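Local coordinates for protein gamma-resorcylate decarboxylase (Polaromonas, PDB 4QRO) that probably catalyses the manganese-dependent, non-oxidative decarboxylation of gamma-resorcylate (2,6-dihydroxybenzoate) to resorcinol, as a member of the amidohydrolase family, at residues A[38-43]-A[85-90]; A[101-106]-A[140-145]; A[199-204]-A[251-256]; A[265-270]-A[297-302]. One frame throughout, in Å; residues are numbered along the deposited sequence.

Contact 1 (A[38-43]-A[85-90])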
loop_
_atom_site.group_PDB
_atom_site.type_symbol
_atom_site.label_atom_id
_atom_site.label_comp_id
_atom_site.label_asym_id
_atom_site.label_seq_id
_atom_site.Cartn_x
_atom_site.Cartn_y
_atom_site.Cartn_z
ATOM N N ASP A 38 -19.625 3.848 25.167
ATOM C CA ASP A 38 -20.959 4.416 25.014
ATOM C C ASP A 38 -21.575 3.988 23.698
ATOM O O ASP A 38 -21.028 4.246 22.649
ATOM C CB ASP A 38 -20.945 5.942 25.117
ATOM C CG ASP A 38 -22.188 6.555 24.513
ATOM O OD1 ASP A 38 -23.299 6.318 25.030
ATOM O OD2 ASP A 38 -22.055 7.203 23.471
ATOM N N ILE A 39 -22.705 3.297 23.767
ATOM C CA ILE A 39 -23.486 2.980 22.585
ATOM C C ILE A 39 -24.783 3.766 22.553
ATOM O O ILE A 39 -25.131 4.308 21.530
ATOM C CB ILE A 39 -23.775 1.478 22.510
ATOM C CG1 ILE A 39 -22.474 0.712 22.243
ATOM C CG2 ILE A 39 -24.819 1.188 21.435
ATOM C CD1 ILE A 39 -22.627 -0.778 22.409
ATOM N N GLN A 40 -25.483 3.854 23.690
ATOM C CA GLN A 40 -26.860 4.379 23.729
ATOM C C GLN A 40 -27.022 5.904 23.780
ATOM O O GLN A 40 -28.080 6.427 23.393
ATOM C CB GLN A 40 -27.631 3.789 24.931
ATOM C CG GLN A 40 -27.670 2.273 24.992
ATOM C CD GLN A 40 -28.385 1.636 23.803
ATOM O OE1 GLN A 40 -29.417 2.124 23.324
ATOM N NE2 GLN A 40 -27.837 0.547 23.319
ATOM N N ASP A 41 -26.033 6.629 24.265
ATOM C CA ASP A 41 -26.273 8.020 24.662
ATOM C C ASP A 41 -25.619 9.013 23.707
ATOM O O ASP A 41 -26.239 9.460 22.754
ATOM C CB ASP A 41 -25.881 8.222 26.139
ATOM C CG ASP A 41 -25.900 9.691 26.582
ATOM O OD1 ASP A 41 -26.497 10.534 25.890
ATOM O OD2 ASP A 41 -25.312 10.010 27.635
ATOM N N ARG A 42 -24.371 9.352 23.934
ATOM C CA ARG A 42 -23.761 10.415 23.134
ATOM C C ARG A 42 -23.611 10.023 21.663
ATOM O O ARG A 42 -23.788 10.862 20.770
ATOM C CB ARG A 42 -22.419 10.835 23.742
ATOM C CG ARG A 42 -21.663 11.870 22.921
ATOM C CD ARG A 42 -20.478 12.373 23.714
ATOM N NE ARG A 42 -19.623 13.240 22.920
ATOM C CZ ARG A 42 -18.302 13.104 22.783
ATOM N NH1 ARG A 42 -17.642 13.984 22.035
ATOM N NH2 ARG A 42 -17.629 12.116 23.390
ATOM N N ARG A 43 -23.317 8.747 21.428
ATOM C CA ARG A 43 -23.210 8.192 20.090
ATOM C C ARG A 43 -24.443 8.477 19.244
ATOM O O ARG A 43 -24.321 8.929 18.106
ATOM C CB ARG A 43 -22.944 6.680 20.159
ATOM C CG ARG A 43 -22.704 6.015 18.812
ATOM C CD ARG A 43 -22.443 4.516 18.945
ATOM N NE ARG A 43 -21.299 4.210 19.819
ATOM C CZ ARG A 43 -20.228 3.495 19.468
ATOM N NH1 ARG A 43 -20.068 2.981 18.230
ATOM N NH2 ARG A 43 -19.274 3.322 20.360
ATOM N N ALA A 85 -26.121 -7.742 20.812
ATOM C CA ALA A 85 -27.554 -8.002 20.564
ATOM C C ALA A 85 -28.505 -7.245 21.513
ATOM O O ALA A 85 -29.516 -6.696 21.062
ATOM C CB ALA A 85 -27.845 -9.479 20.626
ATOM N N GLU A 86 -28.179 -7.250 22.806
ATOM C CA GLU A 86 -28.911 -6.495 23.849
ATOM C C GLU A 86 -28.906 -5.001 23.570
ATOM O O GLU A 86 -29.935 -4.349 23.691
ATOM C CB GLU A 86 -28.306 -6.756 25.246
ATOM C CG GLU A 86 -28.570 -8.156 25.772
ATOM C CD GLU A 86 -27.599 -8.576 26.861
ATOM O OE1 GLU A 86 -27.402 -9.797 27.023
ATOM O OE2 GLU A 86 -27.029 -7.697 27.547
ATOM N N GLN A 87 -27.747 -4.468 23.170
ATOM C CA GLN A 87 -27.617 -3.055 22.894
ATOM C C GLN A 87 -28.420 -2.667 21.638
ATOM O O GLN A 87 -29.135 -1.675 21.647
ATOM C CB GLN A 87 -26.130 -2.657 22.756
ATOM C CG GLN A 87 -25.342 -2.848 24.056
ATOM C CD GLN A 87 -25.859 -1.971 25.197
ATOM O OE1 GLN A 87 -25.936 -0.754 25.070
ATOM N NE2 GLN A 87 -26.237 -2.596 26.305
ATOM N N VAL A 88 -28.321 -3.477 20.581
ATOM C CA VAL A 88 -29.084 -3.253 19.370
ATOM C C VAL A 88 -30.556 -3.205 19.721
ATOM O O VAL A 88 -31.280 -2.300 19.275
ATOM C CB VAL A 88 -28.831 -4.346 18.296
ATOM C CG1 VAL A 88 -29.837 -4.253 17.168
ATOM C CG2 VAL A 88 -27.426 -4.207 17.744
ATOM N N ALA A 89 -30.985 -4.161 20.545
ATOM C CA ALA A 89 -32.397 -4.282 20.933
ATOM C C ALA A 89 -32.950 -3.039 21.632
ATOM O O ALA A 89 -34.152 -2.805 21.595
ATOM C CB ALA A 89 -32.609 -5.516 21.818
ATOM N N LYS A 90 -32.090 -2.244 22.262
ATOM C CA LYS A 90 -32.533 -1.044 22.964
ATOM C C LYS A 90 -32.878 0.096 22.018
ATOM O O LYS A 90 -33.757 0.876 22.315
ATOM C CB LYS A 90 -31.494 -0.585 23.975
ATOM C CG LYS A 90 -31.164 -1.619 25.040
ATOM C CD LYS A 90 -30.291 -1.029 26.146
ATOM C CE LYS A 90 -30.412 -1.799 27.453
ATOM N NZ LYS A 90 -30.521 -0.883 28.631
#
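Gln-40 NE2 donates twice to one residue of helix 70-90, Gln-87: to its side-chain OE1 at 2.9 Å and to its backbone O at 3.1 Å. Neither bond is ideally aimed; the donor stands 51° above the carbonyl plane of OE1, and the two amide planes are turned 70° apart. Bending at chi2 (-63°) folds the Gln-40 chain so that its amide reaches both oxygens, while Gln-40 OE1 lies 3.5 Å from Lys-90 CB. Beside this, Ile-39 CD1 packs on Gln-87 CG at 3.8 Å. Further out, Asp-38 fixes the turn leading into helix 42-49: OD1 accepts from Asp-41 N, an Asx motif, and OD2 from Arg-43 N, while Arg-43 NE and NH2 both donate to Asp-38 O. A leucine in place of Gln-40 would probably leave Gln-87 OE1 without this donor and free its amide to turn. The contact is therefore polar on the side nearer solvent and apolar inward, where Ile-39 meets Leu-57 and Phe-95.

Contact 2 (A[101-106]-A[140-145])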
loop_
_atom_site.group_PDB
_atom_site.type_symbol
_atom_site.label_atom_id
_atom_site.label_comp_id
_atom_site.label_asym_id
_atom_site.label_seq_id
_atom_site.Cartn_x
_atom_site.Cartn_y
_atom_site.Cartn_z
ATOM N N LEU A 101 -15.991 -13.086 15.717
ATOM C CA LEU A 101 -15.828 -14.519 15.460
ATOM C C LEU A 101 -14.487 -15.100 15.920
ATOM O O LEU A 101 -13.425 -14.478 15.749
ATOM C CB LEU A 101 -15.995 -14.842 13.980
ATOM C CG LEU A 101 -17.299 -14.474 13.308
ATOM C CD1 LEU A 101 -17.132 -14.706 11.812
ATOM C CD2 LEU A 101 -18.472 -15.280 13.887
ATOM N N PRO A 102 -14.528 -16.311 16.502
ATOM C CA PRO A 102 -13.312 -16.955 16.938
ATOM C C PRO A 102 -12.703 -17.704 15.775
ATOM O O PRO A 102 -12.861 -18.914 15.665
ATOM C CB PRO A 102 -13.813 -17.916 18.035
ATOM C CG PRO A 102 -15.177 -18.310 17.572
ATOM C CD PRO A 102 -15.732 -17.063 16.936
ATOM N N MET A 103 -12.009 -16.967 14.904
ATOM C CA MET A 103 -11.492 -17.526 13.661
ATOM C C MET A 103 -10.328 -18.494 13.894
ATOM O O MET A 103 -9.886 -19.186 12.977
ATOM C CB MET A 103 -11.087 -16.402 12.721
ATOM C CG MET A 103 -12.256 -15.527 12.300
ATOM S SD MET A 103 -13.446 -16.291 11.197
ATOM C CE MET A 103 -12.428 -16.685 9.769
ATOM N N GLN A 104 -9.849 -18.547 15.132
ATOM C CA GLN A 104 -8.927 -19.591 15.579
ATOM C C GLN A 104 -9.391 -20.990 15.169
ATOM O O GLN A 104 -8.599 -21.840 14.793
ATOM C CB GLN A 104 -8.778 -19.528 17.111
ATOM C CG GLN A 104 -7.943 -18.331 17.594
ATOM C CD GLN A 104 -8.700 -16.999 17.699
ATOM O OE1 GLN A 104 -9.912 -16.930 17.485
ATOM N NE2 GLN A 104 -7.977 -15.939 18.037
ATOM N N ASP A 105 -10.692 -21.214 15.240
ATOM C CA ASP A 105 -11.261 -22.506 14.953
ATOM C C ASP A 105 -12.335 -22.334 13.871
ATOM O O ASP A 105 -13.340 -21.683 14.116
ATOM C CB ASP A 105 -11.824 -23.043 16.256
ATOM C CG ASP A 105 -12.293 -24.492 16.169
ATOM O OD1 ASP A 105 -13.013 -24.837 15.219
ATOM O OD2 ASP A 105 -11.988 -25.280 17.090
ATOM N N PRO A 106 -12.108 -22.883 12.658
ATOM C CA PRO A 106 -13.083 -22.690 11.582
ATOM C C PRO A 106 -14.507 -23.153 11.925
ATOM O O PRO A 106 -15.469 -22.484 11.562
ATOM C CB PRO A 106 -12.512 -23.541 10.452
ATOM C CG PRO A 106 -11.047 -23.452 10.652
ATOM C CD PRO A 106 -10.869 -23.503 12.143
ATOM N N LEU A 140 -2.686 -17.130 11.471
ATOM C CA LEU A 140 -3.695 -17.767 10.703
ATOM C C LEU A 140 -4.363 -16.747 9.769
ATOM O O LEU A 140 -4.972 -15.782 10.231
ATOM C CB LEU A 140 -4.697 -18.367 11.671
ATOM C CG LEU A 140 -4.149 -19.497 12.556
ATOM C CD1 LEU A 140 -5.241 -19.863 13.541
ATOM C CD2 LEU A 140 -3.767 -20.745 11.762
ATOM N N TYR A 141 -4.172 -16.953 8.473
ATOM C CA TYR A 141 -4.832 -16.201 7.430
ATOM C C TYR A 141 -5.937 -17.034 6.805
ATOM O O TYR A 141 -5.816 -18.237 6.628
ATOM C CB TYR A 141 -3.807 -15.783 6.363
ATOM C CG TYR A 141 -2.840 -14.741 6.871
ATOM C CD1 TYR A 141 -1.687 -15.097 7.584
ATOM C CD2 TYR A 141 -3.098 -13.390 6.676
ATOM C CE1 TYR A 141 -0.821 -14.114 8.079
ATOM C CE2 TYR A 141 -2.257 -12.414 7.169
ATOM C CZ TYR A 141 -1.117 -12.773 7.857
ATOM O OH TYR A 141 -0.283 -11.771 8.310
ATOM N N TYR A 142 -6.959 -16.353 6.303
ATOM C CA TYR A 142 -8.229 -17.021 5.965
ATOM C C TYR A 142 -8.294 -17.535 4.517
ATOM O O TYR A 142 -9.314 -18.033 4.101
ATOM C CB TYR A 142 -9.417 -16.139 6.381
ATOM C CG TYR A 142 -9.222 -15.588 7.782
ATOM C CD1 TYR A 142 -8.834 -16.428 8.832
ATOM C CD2 TYR A 142 -9.418 -14.235 8.069
ATOM C CE1 TYR A 142 -8.635 -15.940 10.117
ATOM C CE2 TYR A 142 -9.216 -13.734 9.354
ATOM C CZ TYR A 142 -8.825 -14.599 10.383
ATOM O OH TYR A 142 -8.613 -14.124 11.664
ATOM N N ASP A 143 -7.178 -17.452 3.785
ATOM C CA ASP A 143 -7.008 -18.183 2.536
ATOM C C ASP A 143 -6.645 -19.636 2.778
ATOM O O ASP A 143 -6.844 -20.457 1.889
ATOM C CB ASP A 143 -5.922 -17.558 1.653
ATOM C CG ASP A 143 -4.585 -17.473 2.365
ATOM O OD1 ASP A 143 -4.497 -16.719 3.345
ATOM O OD2 ASP A 143 -3.629 -18.152 1.947
ATOM N N MET A 144 -6.103 -19.950 3.958
ATOM C CA MET A 144 -5.608 -21.314 4.251
ATOM C C MET A 144 -6.765 -22.314 4.140
ATOM O O MET A 144 -7.902 -21.978 4.451
ATOM C CB MET A 144 -4.948 -21.392 5.634
ATOM C CG MET A 144 -3.698 -20.525 5.807
ATOM S SD MET A 144 -3.282 -20.295 7.576
ATOM C CE MET A 144 -1.628 -19.613 7.506
ATOM N N ALA A 145 -6.453 -23.539 3.707
ATOM C CA ALA A 145 -7.470 -24.529 3.319
ATOM C C ALA A 145 -8.526 -24.828 4.391
ATOM O O ALA A 145 -9.703 -25.084 4.076
ATOM C CB ALA A 145 -6.781 -25.826 2.897
#
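Met-103 lies against the ring of Tyr-142 in a Met-aromatic contact that joins two loops following parallel strands of the amidohydrolase barrel, 95-97 and 125-128. Packing is tight here. The methyl CE sits over one ring face, 3.8 Å from the Tyr-142 centroid and 14° off the normal, a CH-pi geometry; the sulfur stands above that face at a longer distance. Met-103 is bent at both chi2 (-70°) and chi3 (-61°), and this folded shape brings CB and CE to the same ring: CB touches Tyr-142 CE1 at 3.6 Å while CE lies nearest Tyr-142 CD1. The phenol oxygen is fixed from outside, hydrogen-bonding with Gly-129 O and Ser-131 OG. A leucine replacing Tyr-142 would probably deprive the Met-103 methyl of its aromatic face and leave Gly-129 O without its hydroxyl partner. No hydrogen bond joins the two segments. The other half of the contact is looser, although it too is buried: Leu-140 points toward Gln-104, whose NE2 donates instead to Val-64 O and Gln-132 O. Here the nearest atoms are Leu-140 CD1 and Gln-104 O, 4.1 Å apart.

Contact 3 (A[199-204]-A[251-256])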
loop_
_atom_site.group_PDB
_atom_site.type_symbol
_atom_site.label_atom_id
_atom_site.label_comp_id
_atom_site.label_asym_id
_atom_site.label_seq_id
_atom_site.Cartn_x
_atom_site.Cartn_y
_atom_site.Cartn_z
ATOM N N ARG A 199 -4.210 -12.242 -0.606
ATOM C CA ARG A 199 -4.112 -13.674 -0.337
ATOM C C ARG A 199 -5.452 -14.378 -0.597
ATOM O O ARG A 199 -5.477 -15.411 -1.267
ATOM C CB ARG A 199 -3.603 -13.958 1.078
ATOM C CG ARG A 199 -2.147 -13.577 1.303
ATOM C CD ARG A 199 -1.696 -13.811 2.746
ATOM N NE ARG A 199 -1.962 -15.179 3.224
ATOM C CZ ARG A 199 -1.061 -15.977 3.809
ATOM N NH1 ARG A 199 0.202 -15.570 4.029
ATOM N NH2 ARG A 199 -1.425 -17.195 4.200
ATOM N N LEU A 200 -6.557 -13.798 -0.141
ATOM C CA LEU A 200 -7.882 -14.410 -0.408
ATOM C C LEU A 200 -8.163 -14.489 -1.922
ATOM O O LEU A 200 -8.585 -15.520 -2.432
ATOM C CB LEU A 200 -8.993 -13.623 0.275
ATOM C CG LEU A 200 -9.014 -13.499 1.802
ATOM C CD1 LEU A 200 -10.217 -12.677 2.239
ATOM C CD2 LEU A 200 -9.046 -14.892 2.435
ATOM N N MET A 201 -7.936 -13.387 -2.629
ATOM C CA MET A 201 -8.194 -13.305 -4.084
ATOM C C MET A 201 -7.321 -14.282 -4.904
ATOM O O MET A 201 -7.841 -15.011 -5.762
ATOM C CB MET A 201 -7.976 -11.864 -4.596
ATOM C CG MET A 201 -8.983 -10.851 -4.079
ATOM S SD MET A 201 -8.697 -9.180 -4.724
ATOM C CE MET A 201 -8.324 -8.272 -3.237
ATOM N N GLY A 202 -6.023 -14.305 -4.625
ATOM C CA GLY A 202 -5.083 -15.255 -5.271
ATOM C C GLY A 202 -5.352 -16.743 -5.004
ATOM O O GLY A 202 -5.044 -17.612 -5.838
ATOM N N SER A 203 -5.957 -17.048 -3.863
ATOM C CA SER A 203 -6.079 -18.441 -3.426
ATOM C C SER A 203 -7.057 -19.231 -4.240
ATOM O O SER A 203 -7.071 -20.454 -4.143
ATOM C CB SER A 203 -6.495 -18.519 -1.970
ATOM O OG SER A 203 -7.802 -17.979 -1.822
ATOM N N GLY A 204 -7.902 -18.548 -5.010
ATOM C CA GLY A 204 -8.983 -19.214 -5.736
ATOM C C GLY A 204 -10.253 -19.360 -4.921
ATOM O O GLY A 204 -11.229 -19.990 -5.357
ATOM N N ASP A 251 -10.383 -9.001 -11.283
ATOM C CA ASP A 251 -11.719 -9.608 -11.454
ATOM C C ASP A 251 -12.377 -9.879 -10.097
ATOM O O ASP A 251 -13.533 -9.535 -9.892
ATOM C CB ASP A 251 -11.658 -10.910 -12.279
ATOM C CG ASP A 251 -11.261 -10.671 -13.736
ATOM O OD1 ASP A 251 -11.665 -9.655 -14.309
ATOM O OD2 ASP A 251 -10.518 -11.492 -14.295
ATOM N N TYR A 252 -11.628 -10.440 -9.156
ATOM C CA TYR A 252 -12.171 -10.742 -7.807
ATOM C C TYR A 252 -12.392 -9.479 -6.991
ATOM O O TYR A 252 -13.374 -9.340 -6.275
ATOM C CB TYR A 252 -11.243 -11.718 -7.065
ATOM C CG TYR A 252 -10.971 -12.978 -7.882
ATOM C CD1 TYR A 252 -12.002 -13.864 -8.190
ATOM C CD2 TYR A 252 -9.708 -13.247 -8.375
ATOM C CE1 TYR A 252 -11.771 -15.003 -8.933
ATOM C CE2 TYR A 252 -9.462 -14.371 -9.135
ATOM C CZ TYR A 252 -10.494 -15.252 -9.406
ATOM O OH TYR A 252 -10.245 -16.366 -10.176
ATOM N N PHE A 253 -11.501 -8.519 -7.149
ATOM C CA PHE A 253 -11.677 -7.219 -6.519
ATOM C C PHE A 253 -12.977 -6.565 -6.975
ATOM O O PHE A 253 -13.780 -6.055 -6.156
ATOM C CB PHE A 253 -10.460 -6.333 -6.866
ATOM C CG PHE A 253 -10.370 -5.063 -6.064
ATOM C CD1 PHE A 253 -10.334 -5.100 -4.678
ATOM C CD2 PHE A 253 -10.267 -3.816 -6.709
ATOM C CE1 PHE A 253 -10.240 -3.918 -3.937
ATOM C CE2 PHE A 253 -10.173 -2.646 -5.968
ATOM C CZ PHE A 253 -10.154 -2.692 -4.586
ATOM N N ASN A 254 -13.204 -6.574 -8.286
ATOM C CA ASN A 254 -14.353 -5.889 -8.851
ATOM C C ASN A 254 -15.654 -6.595 -8.511
ATOM O O ASN A 254 -16.669 -5.945 -8.348
ATOM C CB ASN A 254 -14.277 -5.791 -10.369
ATOM C CG ASN A 254 -13.297 -4.727 -10.860
ATOM O OD1 ASN A 254 -12.957 -4.697 -12.050
ATOM N ND2 ASN A 254 -12.861 -3.875 -9.987
ATOM N N GLU A 255 -15.600 -7.922 -8.439
ATOM C CA GLU A 255 -16.801 -8.735 -8.244
ATOM C C GLU A 255 -17.178 -9.101 -6.804
ATOM O O GLU A 255 -18.356 -9.345 -6.537
ATOM C CB GLU A 255 -16.710 -9.990 -9.082
ATOM C CG GLU A 255 -16.867 -9.718 -10.566
ATOM C CD GLU A 255 -16.458 -10.899 -11.409
ATOM O OE1 GLU A 255 -16.286 -12.015 -10.866
ATOM O OE2 GLU A 255 -16.302 -10.707 -12.623
ATOM N N ASN A 256 -16.195 -9.184 -5.910
ATOM C CA ASN A 256 -16.400 -9.716 -4.554
ATOM C C ASN A 256 -16.136 -8.719 -3.439
ATOM O O ASN A 256 -16.386 -9.022 -2.282
ATOM C CB ASN A 256 -15.507 -10.961 -4.376
ATOM C CG ASN A 256 -15.915 -12.102 -5.296
ATOM O OD1 ASN A 256 -15.325 -12.299 -6.369
ATOM N ND2 ASN A 256 -16.955 -12.837 -4.904
#
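The Met-201 and Tyr-252 side chains run antiparallel, side by side near their roots, with Met-201 CG 3.8 Å from Tyr-252 CB. The phenol ring continues past the methionine backbone, and Tyr-252 CD2 comes to 3.7 Å from Met-201 O. Toward Phe-253 the same methionine behaves differently. Its outer end lies across Phe-253, with SD 4.0 Å from Phe-253 CB and CE 4.0 Å from Phe-253 CD1. The extended first part of the chain (chi2 -179°) carries SD across to helix 249-256, and the turn at chi3 (-117°) then directs CE to the phenyl ring. The first torsions of Tyr-252 and Phe-253 differ, which adds to the turn of the helix in sending these two consecutive side chains apart around Met-201. No hydrogen bond links the segments; the interaction is dispersive. The Tyr-252 hydroxyl instead bonds to Asp-207 OD1 and Arg-247 N. Phe-206 of helix 205-208 touches both Met-201 and Tyr-252, strand 257-260 meets Met-201 through Phe-257, and helix 223-232 packs against Phe-253.

Contact 4 (A[265-270]-A[297-302])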
loop_
_atom_site.group_PDB
_atom_site.type_symbol
_atom_site.label_atom_id
_atom_site.label_comp_id
_atom_site.label_asym_id
_atom_site.label_seq_id
_atom_site.Cartn_x
_atom_site.Cartn_y
_atom_site.Cartn_z
ATOM N N PHE A 265 -10.733 10.411 4.540
ATOM C CA PHE A 265 -11.624 11.493 4.117
ATOM C C PHE A 265 -10.885 12.407 3.138
ATOM O O PHE A 265 -10.576 13.578 3.457
ATOM C CB PHE A 265 -12.087 12.273 5.332
ATOM C CG PHE A 265 -12.551 11.397 6.485
ATOM C CD1 PHE A 265 -13.393 10.308 6.260
ATOM C CD2 PHE A 265 -12.129 11.663 7.785
ATOM C CE1 PHE A 265 -13.811 9.504 7.307
ATOM C CE2 PHE A 265 -12.551 10.861 8.850
ATOM C CZ PHE A 265 -13.381 9.785 8.612
ATOM N N ARG A 266 -10.628 11.833 1.965
ATOM C CA ARG A 266 -9.763 12.433 0.952
ATOM C C ARG A 266 -10.430 12.260 -0.417
ATOM O O ARG A 266 -10.605 11.125 -0.931
ATOM C CB ARG A 266 -8.391 11.777 0.989
ATOM C CG ARG A 266 -7.357 12.443 0.071
ATOM C CD ARG A 266 -7.170 13.902 0.406
ATOM N NE ARG A 266 -5.964 14.477 -0.197
ATOM C CZ ARG A 266 -5.510 15.692 0.073
ATOM N NH1 ARG A 266 -6.185 16.461 0.920
ATOM N NH2 ARG A 266 -4.384 16.151 -0.518
ATOM N N THR A 267 -10.830 13.384 -0.997
ATOM C CA THR A 267 -11.578 13.389 -2.235
ATOM C C THR A 267 -10.788 12.765 -3.380
ATOM O O THR A 267 -11.332 11.950 -4.125
ATOM C CB THR A 267 -12.044 14.816 -2.576
ATOM O OG1 THR A 267 -12.977 15.239 -1.581
ATOM C CG2 THR A 267 -12.702 14.897 -3.935
ATOM N N GLN A 268 -9.512 13.122 -3.526
ATOM C CA GLN A 268 -8.707 12.491 -4.602
ATOM C C GLN A 268 -8.741 10.962 -4.530
ATOM O O GLN A 268 -8.828 10.271 -5.550
ATOM C CB GLN A 268 -7.252 12.969 -4.546
ATOM C CG GLN A 268 -7.055 14.430 -4.877
ATOM C CD GLN A 268 -7.021 15.329 -3.664
ATOM O OE1 GLN A 268 -7.831 15.198 -2.732
ATOM N NE2 GLN A 268 -6.112 16.292 -3.687
ATOM N N THR A 269 -8.635 10.431 -3.315
ATOM C CA THR A 269 -8.619 8.977 -3.085
ATOM C C THR A 269 -9.969 8.364 -3.413
ATOM O O THR A 269 -10.022 7.318 -4.049
ATOM C CB THR A 269 -8.241 8.700 -1.624
ATOM O OG1 THR A 269 -6.980 9.328 -1.376
ATOM C CG2 THR A 269 -8.128 7.245 -1.288
ATOM N N LEU A 270 -11.047 8.986 -2.948
ATOM C CA LEU A 270 -12.401 8.583 -3.335
ATOM C C LEU A 270 -12.596 8.554 -4.858
ATOM O O LEU A 270 -13.135 7.594 -5.390
ATOM C CB LEU A 270 -13.446 9.532 -2.719
ATOM C CG LEU A 270 -14.903 9.247 -3.131
ATOM C CD1 LEU A 270 -15.308 7.833 -2.707
ATOM C CD2 LEU A 270 -15.849 10.294 -2.546
ATOM N N ALA A 297 -18.533 13.020 8.328
ATOM C CA ALA A 297 -19.767 13.474 7.716
ATOM C C ALA A 297 -19.633 14.780 6.950
ATOM O O ALA A 297 -20.221 14.939 5.876
ATOM C CB ALA A 297 -20.850 13.599 8.776
ATOM N N ASP A 298 -18.941 15.748 7.534
ATOM C CA ASP A 298 -18.700 17.044 6.859
ATOM C C ASP A 298 -17.891 16.886 5.553
ATOM O O ASP A 298 -18.163 17.553 4.546
ATOM C CB ASP A 298 -17.952 17.983 7.813
ATOM C CG ASP A 298 -18.843 18.493 8.949
ATOM O OD1 ASP A 298 -20.087 18.337 8.866
ATOM O OD2 ASP A 298 -18.300 19.061 9.909
ATOM N N TRP A 299 -16.873 16.037 5.591
ATOM C CA TRP A 299 -16.125 15.728 4.376
ATOM C C TRP A 299 -17.041 15.100 3.329
ATOM O O TRP A 299 -17.100 15.573 2.194
ATOM C CB TRP A 299 -14.929 14.815 4.644
ATOM C CG TRP A 299 -14.427 14.220 3.352
ATOM C CD1 TRP A 299 -13.656 14.845 2.401
ATOM C CD2 TRP A 299 -14.696 12.913 2.853
ATOM N NE1 TRP A 299 -13.432 14.010 1.356
ATOM C CE2 TRP A 299 -14.091 12.821 1.589
ATOM C CE3 TRP A 299 -15.418 11.810 3.345
ATOM C CZ2 TRP A 299 -14.126 11.647 0.834
ATOM C CZ3 TRP A 299 -15.458 10.654 2.607
ATOM C CH2 TRP A 299 -14.824 10.576 1.347
ATOM N N PHE A 300 -17.795 14.064 3.715
ATOM C CA PHE A 300 -18.628 13.340 2.740
ATOM C C PHE A 300 -19.770 14.200 2.180
ATOM O O PHE A 300 -20.136 14.076 1.001
ATOM C CB PHE A 300 -19.197 12.063 3.334
ATOM C CG PHE A 300 -20.043 11.288 2.365
ATOM C CD1 PHE A 300 -19.455 10.604 1.314
ATOM C CD2 PHE A 300 -21.431 11.254 2.494
ATOM C CE1 PHE A 300 -20.242 9.887 0.414
ATOM C CE2 PHE A 300 -22.220 10.560 1.584
ATOM C CZ PHE A 300 -21.618 9.863 0.552
ATOM N N GLU A 301 -20.306 15.083 3.022
ATOM C CA GLU A 301 -21.376 16.010 2.637
ATOM C C GLU A 301 -21.045 16.807 1.383
ATOM O O GLU A 301 -21.921 17.072 0.551
ATOM C CB GLU A 301 -21.602 17.003 3.785
ATOM C CG GLU A 301 -22.746 17.994 3.586
ATOM C CD GLU A 301 -24.104 17.357 3.776
ATOM O OE1 GLU A 301 -25.104 18.087 3.659
ATOM O OE2 GLU A 301 -24.172 16.135 4.043
ATOM N N ASN A 302 -19.775 17.182 1.269
ATOM C CA ASN A 302 -19.304 18.117 0.251
ATOM C C ASN A 302 -18.280 17.560 -0.714
ATOM O O ASN A 302 -17.760 18.327 -1.548
ATOM C CB ASN A 302 -18.666 19.332 0.958
ATOM C CG ASN A 302 -19.687 20.156 1.730
ATOM O OD1 ASN A 302 -20.763 20.464 1.227
ATOM N ND2 ASN A 302 -19.361 20.492 2.962
HETATM O O HOH W 1 -10.730 15.831 0.528
#
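In the amidohydrolase barrel, the loop after strand 257-260 enters helix 267-276 beside helix 293-302, and the indole of Trp-299 fills the junction. Its face lies against backbone: Phe-265 CA is 3.8 Å from the centroid of the six-membered ring and 16° off its normal, a CH-pi contact, and Phe-265 O also lies over a face of the indole, 3.5 Å from Trp-299 CD1. Phe-265 CB adds a 3.6 Å contact to Trp-299 CG. The two aromatic rings themselves meet only obliquely, planes at 37°. With CG anti to the backbone N (chi1 164°), Trp-299 extends from its helix across the start of the neighbouring one, where Leu-270 CD2 reaches Trp-299 CZ2 at 4.0 Å. The polar edge of the indole faces Thr-267 OG1, which lies near the ring plane, 3.2 Å from Trp-299 NE1; this hydroxyl hydrogen-bonds with Thr-303 OG1. One water accepts from Thr-267 N at 2.9 Å and, weakly, from Trp-299 NE1. Arg-266 NH2 forms a salt bridge with Glu-276 of the second subunit. The chemistry is thus divided: the indole's carbon surface supplies close packing against the turn, while its N-H edge lies near the polar helix start, where it binds a water weakly.

Contacts 2 and 3 are buried, whereas contacts 1 and 4 are partly buried and farther from the chain centre. Contact 2 joins two loops that follow strands, contact 3 two helices, and contacts 1 and 4 each the lead-in of one helix to another helix. The chemistry differs accordingly: contact 1 is held by two clear hydrogen bonds from a side-chain amide, contacts 2 and 3 by methionine against aromatic residues, and contact 4 by an indole face, with a water only weakly bound by the indole. Contacts 2 and 3 touch through a 3.0 Å salt bridge between Asp-143 OD1 and Arg-199 NE. Contacts 2, 3 and 4 all reach the second subunit; contact 1 does not.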